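SusD superfamily protein (Bacteroides vulgatus ATCC 8482, PDB 3JQ0) is of unknown function but, as a SusD-family outer-membrane protein of a gut bacterium, probably binds glycans or other nutrients for uptake. Local coordinates at residues G308-W316 against V389-Y398. Sequence-based numbering, arbitrary orientation. Where two conformers were deposited one is given.
With SO4 (sulfate ion), chain I.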
loop_
_atom_site.group_PDB
_atom_site.type_symbol
_atom_site.label_atom_id
_atom_site.label_comp_id
_atom_site.label_asym_id
_atom_site.label_seq_id
_atom_site.Cartn_x
_atom_site.Cartn_y
_atom_site.Cartn_z
ATOM N N GLY A 308 -10.432 3.774 -15.762
ATOM C CA GLY A 308 -9.195 3.497 -15.050
ATOM C C GLY A 308 -8.027 3.126 -15.945
ATOM O O GLY A 308 -6.878 3.458 -15.652
ATOM N N PHE A 309 -8.328 2.354 -17.015
ATOM C CA PHE A 309 -7.302 1.611 -17.780
ATOM C C PHE A 309 -7.607 1.678 -19.251
ATOM O O PHE A 309 -8.767 1.558 -19.674
ATOM C CB PHE A 309 -7.321 0.129 -17.346
ATOM C CG PHE A 309 -7.044 -0.077 -15.888
ATOM C CD1 PHE A 309 -8.102 -0.066 -15.003
ATOM C CD2 PHE A 309 -5.770 -0.325 -15.416
ATOM C CE1 PHE A 309 -7.895 -0.277 -13.625
ATOM C CE2 PHE A 309 -5.557 -0.533 -14.049
ATOM C CZ PHE A 309 -6.606 -0.500 -13.182
ATOM N N ARG A 310 -6.565 1.804 -20.036
ATOM C CA ARG A 310 -6.682 1.676 -21.475
ATOM C C ARG A 310 -6.906 0.226 -21.863
ATOM O O ARG A 310 -6.507 -0.714 -21.166
ATOM C CB ARG A 310 -5.412 2.186 -22.179
ATOM C CG ARG A 310 -4.994 3.614 -21.829
ATOM C CD ARG A 310 -6.080 4.663 -22.141
ATOM N NE ARG A 310 -6.585 4.593 -23.515
ATOM C CZ ARG A 310 -5.929 5.041 -24.590
ATOM N NH1 ARG A 310 -4.821 5.729 -24.464
ATOM N NH2 ARG A 310 -6.439 4.852 -25.792
ATOM N N ASN A 311 -7.506 0.036 -23.043
ATOM C CA ASN A 311 -7.718 -1.310 -23.516
ATOM C C ASN A 311 -6.378 -2.055 -23.608
ATOM O O ASN A 311 -5.350 -1.487 -24.006
ATOM C CB ASN A 311 -8.399 -1.293 -24.874
ATOM C CG ASN A 311 -9.858 -0.828 -24.823
ATOM O OD1 ASN A 311 -10.503 -0.619 -23.791
ATOM N ND2 ASN A 311 -10.391 -0.646 -26.017
ATOM N N ASN A 312 -6.420 -3.320 -23.252
ATOM C CA ASN A 312 -5.302 -4.225 -23.310
ATOM C C ASN A 312 -4.254 -4.019 -22.210
ATOM O O ASN A 312 -3.245 -4.748 -22.180
ATOM C CB ASN A 312 -4.684 -4.247 -24.729
ATOM C CG ASN A 312 -5.730 -4.557 -25.777
ATOM O OD1 ASN A 312 -6.089 -3.705 -26.631
ATOM N ND2 ASN A 312 -6.314 -5.707 -25.607
ATOM N N ASP A 313 -4.511 -3.132 -21.256
ATOM C CA ASP A 313 -3.723 -3.065 -20.035
ATOM C C ASP A 313 -4.220 -4.222 -19.155
ATOM O O ASP A 313 -5.347 -4.204 -18.680
ATOM C CB ASP A 313 -3.903 -1.707 -19.372
ATOM C CG ASP A 313 -3.140 -1.574 -18.088
ATOM O OD1 ASP A 313 -2.662 -2.572 -17.497
ATOM O OD2 ASP A 313 -3.008 -0.386 -17.641
ATOM N N THR A 314 -3.407 -5.243 -18.967
ATOM C CA THR A 314 -3.842 -6.417 -18.235
ATOM C C THR A 314 -4.114 -6.135 -16.756
ATOM O O THR A 314 -4.802 -6.916 -16.082
ATOM C CB THR A 314 -2.859 -7.626 -18.334
ATOM O OG1 THR A 314 -1.750 -7.369 -17.472
ATOM C CG2 THR A 314 -2.399 -7.917 -19.745
ATOM N N ARG A 315 -3.645 -4.995 -16.258
ATOM C CA ARG A 315 -3.948 -4.650 -14.874
ATOM C C ARG A 315 -5.446 -4.429 -14.652
ATOM O O ARG A 315 -5.932 -4.544 -13.535
ATOM C CB ARG A 315 -3.201 -3.415 -14.426
ATOM C CG ARG A 315 -1.696 -3.596 -14.521
ATOM C CD ARG A 315 -0.935 -2.336 -14.143
ATOM N NE ARG A 315 -1.132 -1.311 -15.193
ATOM C CZ ARG A 315 -0.337 -0.273 -15.374
ATOM N NH1 ARG A 315 0.639 0.002 -14.529
ATOM N NH2 ARG A 315 -0.553 0.519 -16.413
ATOM N N TRP A 316 -6.149 -4.025 -15.701
ATOM C CA TRP A 316 -7.566 -3.703 -15.629
ATOM C C TRP A 316 -8.397 -4.871 -15.109
ATOM O O TRP A 316 -9.017 -4.785 -14.042
ATOM C CB TRP A 316 -8.044 -3.253 -17.002
ATOM C CG TRP A 316 -9.440 -2.779 -17.131
ATOM C CD1 TRP A 316 -10.363 -2.657 -16.145
ATOM C CD2 TRP A 316 -10.058 -2.356 -18.350
ATOM N NE1 TRP A 316 -11.533 -2.165 -16.692
ATOM C CE2 TRP A 316 -11.368 -1.962 -18.031
ATOM C CE3 TRP A 316 -9.617 -2.213 -19.647
ATOM C CZ2 TRP A 316 -12.242 -1.452 -18.979
ATOM C CZ3 TRP A 316 -10.482 -1.707 -20.577
ATOM C CH2 TRP A 316 -11.785 -1.342 -20.264
ATOM N N VAL A 389 7.341 -0.243 -16.484
ATOM C CA VAL A 389 6.110 -0.616 -15.825
ATOM C C VAL A 389 4.979 -0.807 -16.850
ATOM O O VAL A 389 4.213 -1.797 -16.812
ATOM C CB VAL A 389 5.752 0.318 -14.690
ATOM C CG1 VAL A 389 4.396 -0.043 -14.085
ATOM C CG2 VAL A 389 6.827 0.301 -13.632
ATOM N N ARG A 390 4.837 0.127 -17.793
ATOM C CA ARG A 390 3.817 -0.016 -18.828
ATOM C C ARG A 390 4.029 -1.224 -19.716
ATOM O O ARG A 390 3.086 -1.938 -20.037
ATOM C CB ARG A 390 3.706 1.254 -19.687
ATOM C CG ARG A 390 3.215 2.465 -18.943
ATOM C CD ARG A 390 3.007 3.672 -19.822
ATOM N NE ARG A 390 2.451 4.768 -19.048
ATOM C CZ ARG A 390 2.073 5.925 -19.554
ATOM N NH1 ARG A 390 2.173 6.147 -20.859
ATOM N NH2 ARG A 390 1.684 6.905 -18.780
ATOM N N GLU A 391 5.283 -1.470 -20.110
ATOM C CA GLU A 391 5.549 -2.603 -20.983
ATOM C C GLU A 391 5.108 -3.898 -20.298
ATOM O O GLU A 391 4.566 -4.807 -20.919
ATOM C CB GLU A 391 7.025 -2.651 -21.376
ATOM C CG GLU A 391 7.334 -3.825 -22.267
ATOM C CD GLU A 391 8.751 -3.819 -22.866
ATOM O OE1 GLU A 391 9.436 -2.789 -22.780
ATOM O OE2 GLU A 391 9.153 -4.835 -23.474
ATOM N N ARG A 392 5.350 -4.008 -18.980
ATOM C CA ARG A 392 4.927 -5.195 -18.235
ATOM C C ARG A 392 3.398 -5.296 -18.215
ATOM O O ARG A 392 2.856 -6.395 -18.292
ATOM C CB ARG A 392 5.540 -5.186 -16.859
ATOM C CG ARG A 392 5.293 -6.497 -16.062
ATOM C CD ARG A 392 4.043 -6.502 -15.161
ATOM N NE ARG A 392 4.078 -5.528 -14.085
ATOM C CZ ARG A 392 4.835 -5.652 -12.998
ATOM N NH1 ARG A 392 5.624 -6.706 -12.833
ATOM N NH2 ARG A 392 4.813 -4.721 -12.076
ATOM N N ALA A 393 2.706 -4.189 -18.061
ATOM C CA ALA A 393 1.237 -4.131 -17.968
ATOM C C ALA A 393 0.572 -4.560 -19.267
ATOM O O ALA A 393 -0.433 -5.286 -19.236
ATOM C CB ALA A 393 0.760 -2.733 -17.573
ATOM N N TYR A 394 1.037 -4.057 -20.409
ATOM C CA TYR A 394 0.452 -4.417 -21.703
ATOM C C TYR A 394 1.049 -5.702 -22.290
ATOM O O TYR A 394 0.471 -6.319 -23.185
ATOM C CB TYR A 394 0.641 -3.276 -22.695
ATOM C CG TYR A 394 -0.085 -1.998 -22.363
ATOM C CD1 TYR A 394 -1.421 -1.794 -22.681
ATOM C CD2 TYR A 394 0.562 -0.966 -21.685
ATOM C CE1 TYR A 394 -2.071 -0.610 -22.365
ATOM C CE2 TYR A 394 -0.088 0.216 -21.364
ATOM C CZ TYR A 394 -1.408 0.390 -21.686
ATOM O OH TYR A 394 -2.083 1.564 -21.412
ATOM N N GLY A 395 2.240 -6.056 -21.817
ATOM C CA GLY A 395 3.074 -7.113 -22.405
ATOM C C GLY A 395 3.902 -6.565 -23.541
ATOM O O GLY A 395 3.439 -5.707 -24.295
ATOM N N SER A 396 5.102 -7.093 -23.692
ATOM C CA SER A 396 5.985 -6.580 -24.702
ATOM C C SER A 396 5.394 -6.588 -26.109
ATOM O O SER A 396 5.643 -5.656 -26.889
ATOM C CB SER A 396 7.317 -7.377 -24.718
ATOM O OG SER A 396 8.000 -7.208 -23.501
ATOM N N LYS A 397 4.700 -7.645 -26.498
ATOM C CA LYS A 397 4.201 -7.722 -27.852
ATOM C C LYS A 397 3.271 -6.537 -28.172
ATOM O O LYS A 397 3.472 -5.806 -29.153
ATOM C CB LYS A 397 3.493 -9.058 -28.106
ATOM C CG LYS A 397 3.033 -9.243 -29.527
ATOM C CD LYS A 397 2.287 -10.550 -29.741
ATOM C CE LYS A 397 1.797 -10.749 -31.165
ATOM N NZ LYS A 397 3.017 -11.257 -31.834
ATOM N N TYR A 398 2.250 -6.349 -27.368
ATOM C CA TYR A 398 1.312 -5.283 -27.588
ATOM C C TYR A 398 1.969 -3.940 -27.392
ATOM O O TYR A 398 1.747 -3.012 -28.165
ATOM C CB TYR A 398 0.126 -5.444 -26.648
ATOM C CG TYR A 398 -0.975 -4.469 -26.903
ATOM C CD1 TYR A 398 -0.969 -3.205 -26.341
ATOM C CD2 TYR A 398 -2.024 -4.791 -27.744
ATOM C CE1 TYR A 398 -1.980 -2.283 -26.634
ATOM C CE2 TYR A 398 -3.055 -3.899 -28.025
ATOM C CZ TYR A 398 -3.026 -2.654 -27.473
ATOM O OH TYR A 398 -4.028 -1.767 -27.765
HETATM S S SO4 I . -9.455 2.779 -25.167
HETATM O O1 SO4 I . -10.731 3.013 -24.441
HETATM O O2 SO4 I . -9.129 3.825 -26.131
HETATM O O3 SO4 I . -8.554 2.606 -24.085
HETATM O O4 SO4 I . -9.787 1.629 -25.973
HETATM O O HOH W 1 -3.882 1.731 -19.072
HETATM O O HOH W 2 -2.169 -6.786 -23.617
HETATM O O HOH W 3 0.725 -8.103 -17.539
#
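A type II beta turn, Arg310 to Asp313, and the start of the helix after it lie against the C-terminal end of helix 383-394 and the helix 396-401 that follows in the SusD-family fold, with Asn312, Asp313 and Arg315 meeting Ala393, Tyr394 and Tyr398. Where helix 383-394 runs out, Ala393 O takes the backbone N-H of Thr314 at 3.0 Å, the donor standing above the carbonyl plane. Asp313 has CG anti to its own N (chi1 179°), which brings OD1 round to accept from Arg315 N at 2.9 Å, a capping bond at the turn that leads into helix 315-319. The same carboxylate is gripped side-on by the Arg315 guanidinium, NE to OD1 and NH2 to OD2. Ala393 suits its place because its short methyl lets the guanidinium lie close over the helix: CB sits over one face, 3.4 Å from Arg315 NE. NH1 turns instead to Glu437 and Glu441 of helix 430-441, linking three parts of the fold. A leucine here would probably leave the Asp313 carboxylate without its guanidinium partner and take one cation from Glu437 and Glu441, which also pair with Arg390 and Arg392 respectively. Tyr394 lays its ring beside the turn, CE1 3.7 Å from Asp313 CB, while a water joins its hydroxyl to Asp313 OD2 and Arg310 N. Asn312 is the turn's third residue, where a type II turn needs positive phi (75°), which asparagine tolerates better than most residues; its CB makes a CH-pi contact over the Tyr398 face, 3.7 Å from the ring centroid.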